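PDB 4F0H: ribulose bisphosphate carboxylase small chain from Galdieria sulphuraria, which probably helps to assemble and stabilise the carbon-fixing rubisco holoenzyme, packing as a small subunit against the catalytic large subunits that carboxylate ribulose bisphosphate. Local coordinates for residues Asn39-Arg44 with Asn77-Val82; Thr7-Pro12 with Val100-His105; Glu49-Pro54 with Ile68-Lys73. All blocks are in the same frame, centred on the assembly; numbering follows the deposited sequence.

Overall arrangement
All three contacts are built on or beside the four-stranded antiparallel sheet of the small subunit. Contact 1 joins the loop after strand 32-38 to the start of strand 79-86; contact 2, its centre about 10 Å from that of contact 1, sits where the neighbouring strand 93-101 runs out. The two meet through the backbone, I80 O to V100 N at 2.8 Å. Contact 3 lays W51, by the outer strand 49-50, against helix 61-74, its centre about 13 Å from that of contact 1 and 17 Å from that of contact 2. Its helix reaches both: C71 SG packs on I80 CD1 at 3.6 Å, and R72 NH2 probably bonds V100 O.

Contact 1 (Asn39-Arg44 with Asn77-Val82); sequences NDIHPR and NFYIKV
I41 and Y79 make the apolar part of this contact, a CH-pi interaction in which the methyl end of the isoleucine sits over one face of the tyrosine ring. I41 CD1 is 3.7 Å from the centroid of the Y79 ring, displaced toward the side of CG and CD2, and the two side chains cross at about a right angle. With I41 CG1 opposite the backbone N (chi1 -163°) and chi2 at 71°, CD1 comes over the ring, while CB and CG1 stay close to the rim, CB 3.8 Å from Y79 CE2. The phenol oxygen plays no part here; it is fixed by a hydrogen bond to E106.

The second pair is an amide laid beside an aromatic ring. N39 and F78 run side by side, pointing the same way, with amide and ring planes only 13° apart. N39 ND2 approaches F78 CE2 obliquely at 3.1 Å. OD1 of the same amide has a weak hydrogen bond to R137.

Polar linkage between the segments passes through one water. It accepts from N39 ND2 at 3.0 Å and donates to N77 O at 3.0 Å, lying over the centre of the F78 ring. Within 39-44 the loop is shaped by an Asx turn, D40 OD1 taking the backbone N of H42 at 3.2 Å, and by R44 N, which bonds H42 ND1 in the imidazole plane. D40 also forms a salt bridge to R113 of a second small subunit.

The loop leaves strand 32-38 and closes over the start of its antiparallel neighbour, 79-86: Y79 bonds T38 and K81 bonds E36 through the backbone, while I80 packs on helix 61-74.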
loop_
_atom_site.group_PDB
_atom_site.type_symbol
_atom_site.label_atom_id
_atom_site.label_comp_id
_atom_site.label_asym_id
_atom_site.label_seq_id
_atom_site.Cartn_x
_atom_site.Cartn_y
_atom_site.Cartn_z
ATOM N N ASN B 39 -29.209 -4.504 -36.919
ATOM C CA ASN B 39 -29.932 -3.239 -36.754
ATOM C C ASN B 39 -29.600 -2.588 -35.366
ATOM O O ASN B 39 -30.326 -1.759 -34.893
ATOM C CB ASN B 39 -31.488 -3.352 -37.004
ATOM C CG ASN B 39 -32.217 -4.288 -36.013
ATOM O OD1 ASN B 39 -31.691 -4.670 -34.992
ATOM N ND2 ASN B 39 -33.444 -4.740 -36.398
ATOM N N ASP B 40 -28.493 -2.982 -34.726
ATOM C CA ASP B 40 -27.908 -2.127 -33.668
ATOM C C ASP B 40 -26.576 -1.631 -34.251
ATOM O O ASP B 40 -25.585 -2.373 -34.273
ATOM C CB ASP B 40 -27.715 -2.917 -32.391
ATOM C CG ASP B 40 -26.867 -2.181 -31.368
ATOM O OD1 ASP B 40 -26.559 -1.002 -31.570
ATOM O OD2 ASP B 40 -26.531 -2.771 -30.338
ATOM N N ILE B 41 -26.587 -0.445 -34.848
ATOM C CA ILE B 41 -25.361 0.035 -35.570
ATOM C C ILE B 41 -24.205 0.604 -34.624
ATOM O O ILE B 41 -23.268 1.301 -35.057
ATOM C CB ILE B 41 -25.757 0.931 -36.774
ATOM C CG1 ILE B 41 -24.575 1.065 -37.753
ATOM C CG2 ILE B 41 -26.295 2.277 -36.292
ATOM C CD1 ILE B 41 -24.230 -0.145 -38.528
ATOM N N HIS B 42 -24.290 0.319 -33.321
ATOM C CA HIS B 42 -23.231 0.767 -32.397
ATOM C C HIS B 42 -21.876 0.268 -32.932
ATOM O O HIS B 42 -21.734 -0.904 -33.361
ATOM C CB HIS B 42 -23.484 0.174 -31.012
ATOM C CG HIS B 42 -22.684 0.819 -29.916
ATOM N ND1 HIS B 42 -21.326 0.572 -29.721
ATOM C CD2 HIS B 42 -23.046 1.722 -28.969
ATOM C CE1 HIS B 42 -20.900 1.286 -28.680
ATOM N NE2 HIS B 42 -21.929 1.982 -28.202
ATOM N N PRO B 43 -20.881 1.129 -32.884
ATOM C CA PRO B 43 -19.541 0.769 -33.351
ATOM C C PRO B 43 -18.838 -0.265 -32.530
ATOM O O PRO B 43 -17.803 -0.778 -32.995
ATOM C CB PRO B 43 -18.741 2.075 -33.195
ATOM C CG PRO B 43 -19.498 2.873 -32.182
ATOM C CD PRO B 43 -20.945 2.548 -32.418
ATOM N N ARG B 44 -19.350 -0.572 -31.323
ATOM C CA ARG B 44 -18.730 -1.629 -30.542
ATOM C C ARG B 44 -19.587 -2.905 -30.574
ATOM O O ARG B 44 -19.363 -3.769 -29.765
ATOM C CB ARG B 44 -18.506 -1.227 -29.090
ATOM C CG ARG B 44 -17.831 0.147 -28.882
ATOM C CD ARG B 44 -16.301 0.128 -29.079
ATOM N NE ARG B 44 -15.589 -0.813 -28.188
ATOM C CZ ARG B 44 -15.155 -0.555 -26.951
ATOM N NH1 ARG B 44 -15.320 0.630 -26.387
ATOM N NH2 ARG B 44 -14.525 -1.499 -26.266
ATOM N N ASN B 77 -34.325 -3.622 -44.374
ATOM C CA ASN B 77 -34.142 -2.480 -43.447
ATOM C C ASN B 77 -33.155 -2.723 -42.264
ATOM O O ASN B 77 -33.342 -2.254 -41.120
ATOM C CB ASN B 77 -35.495 -2.012 -42.949
ATOM C CG ASN B 77 -36.152 -3.023 -42.116
ATOM O OD1 ASN B 77 -35.899 -4.238 -42.252
ATOM N ND2 ASN B 77 -36.998 -2.557 -41.208
ATOM N N PHE B 78 -32.115 -3.467 -42.582
ATOM C CA PHE B 78 -30.982 -3.732 -41.721
ATOM C C PHE B 78 -29.785 -3.228 -42.481
ATOM O O PHE B 78 -29.820 -3.197 -43.725
ATOM C CB PHE B 78 -30.825 -5.243 -41.604
ATOM C CG PHE B 78 -31.803 -5.889 -40.638
ATOM C CD1 PHE B 78 -33.128 -6.152 -41.044
ATOM C CD2 PHE B 78 -31.389 -6.250 -39.332
ATOM C CE1 PHE B 78 -34.076 -6.754 -40.167
ATOM C CE2 PHE B 78 -32.327 -6.866 -38.427
ATOM C CZ PHE B 78 -33.685 -7.108 -38.866
ATOM N N TYR B 79 -28.709 -2.877 -41.775
ATOM C CA TYR B 79 -27.352 -2.784 -42.395
ATOM C C TYR B 79 -26.909 -4.175 -42.679
ATOM O O TYR B 79 -27.192 -5.096 -41.851
ATOM C CB TYR B 79 -26.336 -2.201 -41.391
ATOM C CG TYR B 79 -26.541 -0.735 -41.206
ATOM C CD1 TYR B 79 -25.903 0.186 -42.002
ATOM C CD2 TYR B 79 -27.434 -0.271 -40.251
ATOM C CE1 TYR B 79 -26.202 1.524 -41.861
ATOM C CE2 TYR B 79 -27.696 1.070 -40.094
ATOM C CZ TYR B 79 -27.087 1.965 -40.927
ATOM O OH TYR B 79 -27.326 3.348 -40.717
ATOM N N ILE B 80 -26.188 -4.342 -43.790
ATOM C CA ILE B 80 -25.657 -5.657 -44.249
ATOM C C ILE B 80 -24.289 -5.354 -44.770
ATOM O O ILE B 80 -24.090 -4.377 -45.570
ATOM C CB ILE B 80 -26.543 -6.256 -45.425
ATOM C CG1 ILE B 80 -28.051 -6.277 -45.030
ATOM C CG2 ILE B 80 -26.001 -7.591 -45.928
ATOM C CD1 ILE B 80 -29.011 -6.847 -46.150
ATOM N N LYS B 81 -23.328 -6.193 -44.368
ATOM C CA LYS B 81 -21.979 -6.052 -44.812
ATOM C C LYS B 81 -21.381 -7.329 -45.323
ATOM O O LYS B 81 -21.817 -8.438 -44.977
ATOM C CB LYS B 81 -21.069 -5.506 -43.707
ATOM C CG LYS B 81 -21.091 -6.350 -42.415
ATOM C CD LYS B 81 -20.149 -5.763 -41.382
ATOM C CE LYS B 81 -19.772 -6.753 -40.275
ATOM N NZ LYS B 81 -19.351 -5.944 -39.096
ATOM N N VAL B 82 -20.336 -7.168 -46.124
ATOM C CA VAL B 82 -19.645 -8.347 -46.608
ATOM C C VAL B 82 -18.300 -8.343 -45.986
ATOM O O VAL B 82 -17.688 -7.263 -45.883
ATOM C CB VAL B 82 -19.535 -8.350 -48.164
ATOM C CG1 VAL B 82 -18.755 -9.575 -48.604
ATOM C CG2 VAL B 82 -20.937 -8.413 -48.761
HETATM O O HOH W 1 -34.624 -3.197 -38.632
#

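Contact 2 (Thr7-Pro12 with Val100-His105); sequences TFSFLP and VNRPKH
S9 and R102 join the two segments, S9 lying in a type I beta turn from F8 to L11 that is closed by L11 N on F8 O at 2.9 Å. The partner segment leaves the four-stranded sheet of the rubisco small subunit: at V100 and N101 a classic beta bulge faces I80, the chain turns a corner, and R102 to H105 continue as loop. The backbones stay well apart, S9 and V100 being nearest with CA atoms 9.6 Å from each other, and a single long side chain bridges the interval.

That side chain is R102, which starts toward the turn; CG anti to the carbonyl carbon (chi1 -60°) and the chain extended from CG to NE bring the guanidinium to the serine. The guanidinium meets the serine with its edge: S9 OG lies in its plane and is reached by NH2. The bond is weak, bent to 121° at the hydrogen. Stronger partners lie outside the segments, S9 OG bonding the carbonyl of Q5 and R102 NH1 that of I3. S9 OG thus holds to Q5 within the N-terminal chain, while R102, through NH2 to S9 and NH1 to I3, ties the segment after the bulge to that chain. NE of R102 has a long, weak ion pair with D13, which may partly offset the nearby like charge of R2.

The turn also faces a chain of another protein in the assembly, where F10 N bonds an acidic side chain. Across the contact itself, R102 NH2 is 2.8 Å from S9 OG and 3.4 Å from S9 CB.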
loop_
_atom_site.group_PDB
_atom_site.type_symbol
_atom_site.label_atom_id
_atom_site.label_comp_id
_atom_site.label_asym_id
_atom_site.label_seq_id
_atom_site.Cartn_x
_atom_site.Cartn_y
_atom_site.Cartn_z
ATOM N N THR B 7 -15.186 -0.294 -45.294
ATOM C CA THR B 7 -14.051 0.207 -46.070
ATOM C C THR B 7 -14.411 1.301 -47.096
ATOM O O THR B 7 -13.546 2.128 -47.462
ATOM C CB THR B 7 -13.399 -0.958 -46.795
ATOM O OG1 THR B 7 -13.122 -1.968 -45.822
ATOM C CG2 THR B 7 -12.100 -0.581 -47.422
ATOM N N PHE B 8 -15.651 1.341 -47.592
ATOM C CA PHE B 8 -15.935 2.307 -48.664
ATOM C C PHE B 8 -17.101 3.236 -48.437
ATOM O O PHE B 8 -17.757 3.776 -49.401
ATOM C CB PHE B 8 -16.155 1.604 -49.988
ATOM C CG PHE B 8 -15.064 0.622 -50.368
ATOM C CD1 PHE B 8 -15.309 -0.746 -50.335
ATOM C CD2 PHE B 8 -13.844 1.050 -50.779
ATOM C CE1 PHE B 8 -14.275 -1.652 -50.715
ATOM C CE2 PHE B 8 -12.848 0.147 -51.147
ATOM C CZ PHE B 8 -13.090 -1.187 -51.119
ATOM N N SER B 9 -17.368 3.460 -47.162
ATOM C CA SER B 9 -18.551 4.191 -46.789
ATOM C C SER B 9 -18.494 5.643 -47.112
ATOM O O SER B 9 -19.536 6.284 -47.098
ATOM C CB SER B 9 -18.860 3.983 -45.310
ATOM O OG SER B 9 -19.419 2.641 -45.197
ATOM N N PHE B 10 -17.312 6.189 -47.370
ATOM C CA PHE B 10 -17.244 7.600 -47.862
ATOM C C PHE B 10 -17.464 7.707 -49.361
ATOM O O PHE B 10 -17.514 8.806 -49.932
ATOM C CB PHE B 10 -15.936 8.268 -47.476
ATOM C CG PHE B 10 -16.027 9.075 -46.223
ATOM C CD1 PHE B 10 -15.909 10.440 -46.263
ATOM C CD2 PHE B 10 -16.188 8.450 -44.997
ATOM C CE1 PHE B 10 -15.932 11.204 -45.087
ATOM C CE2 PHE B 10 -16.202 9.202 -43.813
ATOM C CZ PHE B 10 -16.108 10.578 -43.877
ATOM N N LEU B 11 -17.543 6.570 -50.023
ATOM C CA LEU B 11 -18.009 6.546 -51.403
ATOM C C LEU B 11 -19.578 6.445 -51.463
ATOM O O LEU B 11 -20.224 6.115 -50.447
ATOM C CB LEU B 11 -17.307 5.396 -52.128
ATOM C CG LEU B 11 -15.783 5.507 -52.082
ATOM C CD1 LEU B 11 -15.165 4.434 -52.974
ATOM C CD2 LEU B 11 -15.245 6.883 -52.481
ATOM N N PRO B 12 -20.189 6.760 -52.629
ATOM C CA PRO B 12 -21.601 6.410 -52.854
ATOM C C PRO B 12 -21.809 4.914 -52.630
ATOM O O PRO B 12 -20.873 4.145 -52.847
ATOM C CB PRO B 12 -21.842 6.803 -54.340
ATOM C CG PRO B 12 -20.598 7.840 -54.656
ATOM C CD PRO B 12 -19.511 7.185 -53.877
ATOM N N VAL B 100 -23.091 -3.128 -47.877
ATOM C CA VAL B 100 -23.849 -3.402 -49.142
ATOM C C VAL B 100 -25.340 -3.163 -48.989
ATOM O O VAL B 100 -26.128 -3.332 -49.940
ATOM C CB VAL B 100 -23.659 -4.844 -49.637
ATOM C CG1 VAL B 100 -22.247 -5.115 -49.937
ATOM C CG2 VAL B 100 -24.232 -5.850 -48.595
ATOM N N ASN B 101 -25.761 -2.835 -47.781
ATOM C CA ASN B 101 -27.127 -2.329 -47.611
ATOM C C ASN B 101 -27.260 -1.454 -46.409
ATOM O O ASN B 101 -26.790 -1.841 -45.338
ATOM C CB ASN B 101 -28.060 -3.510 -47.455
ATOM C CG ASN B 101 -29.514 -3.119 -47.559
ATOM O OD1 ASN B 101 -30.234 -3.116 -46.565
ATOM N ND2 ASN B 101 -29.954 -2.780 -48.752
ATOM N N ARG B 102 -27.954 -0.314 -46.554
ATOM C CA ARG B 102 -28.289 0.567 -45.420
ATOM C C ARG B 102 -29.787 0.714 -45.290
ATOM O O ARG B 102 -30.482 0.708 -46.275
ATOM C CB ARG B 102 -27.736 1.976 -45.652
ATOM C CG ARG B 102 -26.252 1.979 -45.811
ATOM C CD ARG B 102 -25.733 3.364 -46.331
ATOM N NE ARG B 102 -24.277 3.228 -46.434
ATOM C CZ ARG B 102 -23.432 3.407 -45.445
ATOM N NH1 ARG B 102 -23.851 3.843 -44.263
ATOM N NH2 ARG B 102 -22.156 3.194 -45.681
ATOM N N PRO B 103 -30.307 0.869 -44.075
ATOM C CA PRO B 103 -31.727 1.254 -43.974
ATOM C C PRO B 103 -31.981 2.639 -44.622
ATOM O O PRO B 103 -31.030 3.325 -45.018
ATOM C CB PRO B 103 -31.989 1.210 -42.481
ATOM C CG PRO B 103 -30.618 1.433 -41.893
ATOM C CD PRO B 103 -29.693 0.672 -42.758
ATOM N N LYS B 104 -33.248 3.008 -44.850
ATOM C CA LYS B 104 -33.525 4.197 -45.678
ATOM C C LYS B 104 -33.237 5.469 -44.927
ATOM O O LYS B 104 -32.867 6.475 -45.516
ATOM C CB LYS B 104 -34.988 4.212 -46.167
ATOM C CG LYS B 104 -35.189 3.513 -47.517
ATOM C CD LYS B 104 -36.573 2.855 -47.627
ATOM C CE LYS B 104 -36.492 1.593 -48.515
ATOM N NZ LYS B 104 -35.731 1.850 -49.805
ATOM N N HIS B 105 -33.416 5.447 -43.612
ATOM C CA HIS B 105 -33.058 6.651 -42.857
ATOM C C HIS B 105 -32.302 6.235 -41.618
ATOM O O HIS B 105 -32.746 5.363 -40.888
ATOM C CB HIS B 105 -34.311 7.462 -42.486
ATOM C CG HIS B 105 -34.018 8.616 -41.587
ATOM N ND1 HIS B 105 -34.385 8.643 -40.250
ATOM C CD2 HIS B 105 -33.360 9.780 -41.821
ATOM C CE1 HIS B 105 -33.980 9.782 -39.710
ATOM N NE2 HIS B 105 -33.357 10.487 -40.640
#

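Contact 3 (Glu49-Pro54 with Ile68-Lys73); sequences EMWGLP and INACRK
W51 lays one face of its indole against C71 on helix 61-74. C71 CB stands almost squarely over the five-membered ring, 3.8 Å from its centroid and 9° off the normal, a CH-pi contact. C71 SG, anti to the backbone N (chi1 -170°), makes an oblique sulfur-aromatic contact with the same ring, 4.2 Å from its centroid, and lies 3.8 Å from W51 CD2 and CE3, toward the fused edge. W51 CZ2 touches the helix backbone at A70 C, 3.8 Å away, and A70 CB at 4.0 Å. The polar end of the indole is held on the same helix: W51 NE1 donates to E67 OE1, which probably restrains the rotation of the ring.

N69 OD1 accepts from R72 NH1 at 2.9 Å and from K73 NZ at 3.1 Å, the donors coming from opposite faces of its amide plane. R72 also forms a salt bridge to D16.

W51 also packs on I35 and Y37 of strand 32-38. This is the alpha+beta fold of rubisco small subunits, a four-stranded antiparallel sheet covered on one face by helices 16-28 and 61-74, with W51, by strand 49-50, laid on the second of them.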
loop_
_atom_site.group_PDB
_atom_site.type_symbol
_atom_site.label_atom_id
_atom_site.label_comp_id
_atom_site.label_asym_id
_atom_site.label_seq_id
_atom_site.Cartn_x
_atom_site.Cartn_y
_atom_site.Cartn_z
ATOM N N GLU B 49 -25.344 -10.212 -36.927
ATOM C CA GLU B 49 -25.947 -11.516 -37.185
ATOM C C GLU B 49 -25.376 -12.111 -38.474
ATOM O O GLU B 49 -25.068 -11.388 -39.425
ATOM C CB GLU B 49 -27.468 -11.385 -37.330
ATOM C CG GLU B 49 -28.157 -10.851 -36.076
ATOM C CD GLU B 49 -27.752 -11.610 -34.785
ATOM O OE1 GLU B 49 -27.858 -12.846 -34.704
ATOM O OE2 GLU B 49 -27.378 -10.947 -33.820
ATOM N N MET B 50 -25.261 -13.422 -38.512
ATOM C CA MET B 50 -24.679 -14.135 -39.652
ATOM C C MET B 50 -25.787 -14.500 -40.629
ATOM O O MET B 50 -26.808 -15.034 -40.203
ATOM C CB MET B 50 -24.109 -15.446 -39.145
ATOM C CG MET B 50 -22.837 -15.338 -38.376
ATOM S SD MET B 50 -21.979 -16.947 -38.156
ATOM C CE MET B 50 -20.931 -16.986 -39.592
ATOM N N TRP B 51 -25.620 -14.225 -41.923
ATOM C CA TRP B 51 -26.563 -14.712 -42.932
ATOM C C TRP B 51 -26.001 -16.034 -43.466
ATOM O O TRP B 51 -25.104 -16.053 -44.312
ATOM C CB TRP B 51 -26.791 -13.701 -44.029
ATOM C CG TRP B 51 -27.663 -14.154 -45.149
ATOM C CD1 TRP B 51 -27.256 -14.681 -46.361
ATOM C CD2 TRP B 51 -29.097 -14.168 -45.163
ATOM N NE1 TRP B 51 -28.372 -15.011 -47.127
ATOM C CE2 TRP B 51 -29.505 -14.702 -46.407
ATOM C CE3 TRP B 51 -30.073 -13.767 -44.251
ATOM C CZ2 TRP B 51 -30.869 -14.853 -46.749
ATOM C CZ3 TRP B 51 -31.411 -13.928 -44.579
ATOM C CH2 TRP B 51 -31.798 -14.430 -45.832
ATOM N N GLY B 52 -26.488 -17.157 -42.928
ATOM C CA GLY B 52 -25.798 -18.451 -43.223
ATOM C C GLY B 52 -24.307 -18.485 -42.840
ATOM O O GLY B 52 -23.833 -17.662 -42.036
ATOM N N LEU B 53 -23.562 -19.436 -43.392
ATOM C CA LEU B 53 -22.168 -19.676 -43.008
ATOM C C LEU B 53 -21.271 -18.940 -44.005
ATOM O O LEU B 53 -21.701 -18.678 -45.119
ATOM C CB LEU B 53 -21.901 -21.204 -43.036
ATOM C CG LEU B 53 -22.652 -21.987 -41.931
ATOM C CD1 LEU B 53 -22.795 -23.455 -42.189
ATOM C CD2 LEU B 53 -21.899 -21.788 -40.598
ATOM N N PRO B 54 -20.021 -18.583 -43.619
ATOM C CA PRO B 54 -19.144 -17.997 -44.658
ATOM C C PRO B 54 -18.993 -18.944 -45.895
ATOM O O PRO B 54 -19.253 -20.113 -45.778
ATOM C CB PRO B 54 -17.804 -17.833 -43.913
ATOM C CG PRO B 54 -18.198 -17.886 -42.451
ATOM C CD PRO B 54 -19.267 -18.883 -42.388
ATOM N N ILE B 68 -26.111 -12.247 -51.262
ATOM C CA ILE B 68 -26.204 -10.825 -50.883
ATOM C C ILE B 68 -27.619 -10.299 -51.181
ATOM O O ILE B 68 -28.256 -9.587 -50.384
ATOM C CB ILE B 68 -25.198 -9.966 -51.686
ATOM C CG1 ILE B 68 -23.747 -10.339 -51.323
ATOM C CG2 ILE B 68 -25.467 -8.466 -51.474
ATOM C CD1 ILE B 68 -22.731 -9.424 -52.020
ATOM N N ASN B 69 -28.131 -10.694 -52.324
ATOM C CA ASN B 69 -29.438 -10.257 -52.756
ATOM C C ASN B 69 -30.570 -10.929 -52.017
ATOM O O ASN B 69 -31.572 -10.284 -51.663
ATOM C CB ASN B 69 -29.523 -10.325 -54.294
ATOM C CG ASN B 69 -28.898 -9.077 -54.917
ATOM O OD1 ASN B 69 -29.232 -8.004 -54.509
ATOM N ND2 ASN B 69 -27.927 -9.224 -55.799
ATOM N N ALA B 70 -30.385 -12.214 -51.734
ATOM C CA ALA B 70 -31.271 -12.907 -50.826
ATOM C C ALA B 70 -31.276 -12.200 -49.431
ATOM O O ALA B 70 -32.348 -11.962 -48.822
ATOM C CB ALA B 70 -30.826 -14.385 -50.711
ATOM N N CYS B 71 -30.089 -11.820 -48.930
ATOM C CA CYS B 71 -30.082 -11.124 -47.615
ATOM C C CYS B 71 -30.829 -9.762 -47.694
ATOM O O CYS B 71 -31.658 -9.443 -46.816
ATOM C CB CYS B 71 -28.690 -10.952 -47.079
ATOM S SG CYS B 71 -28.696 -10.373 -45.367
ATOM N N ARG B 72 -30.544 -8.980 -48.731
ATOM C CA ARG B 72 -31.224 -7.688 -48.931
ATOM C C ARG B 72 -32.735 -7.834 -48.958
ATOM O O ARG B 72 -33.442 -6.990 -48.395
ATOM C CB ARG B 72 -30.791 -7.066 -50.245
ATOM C CG ARG B 72 -29.443 -6.395 -50.154
ATOM C CD ARG B 72 -28.843 -6.378 -51.511
ATOM N NE ARG B 72 -27.904 -5.284 -51.697
ATOM C CZ ARG B 72 -27.183 -5.110 -52.814
ATOM N NH1 ARG B 72 -27.346 -5.913 -53.858
ATOM N NH2 ARG B 72 -26.311 -4.099 -52.909
ATOM N N LYS B 73 -33.255 -8.908 -49.566
ATOM C CA LYS B 73 -34.701 -9.013 -49.623
ATOM C C LYS B 73 -35.258 -9.352 -48.257
ATOM O O LYS B 73 -36.255 -8.758 -47.825
ATOM C CB LYS B 73 -35.231 -9.971 -50.703
ATOM C CG LYS B 73 -34.471 -9.918 -52.003
ATOM C CD LYS B 73 -34.219 -8.464 -52.559
ATOM C CE LYS B 73 -33.162 -8.484 -53.692
ATOM N NZ LYS B 73 -32.163 -7.362 -53.681
#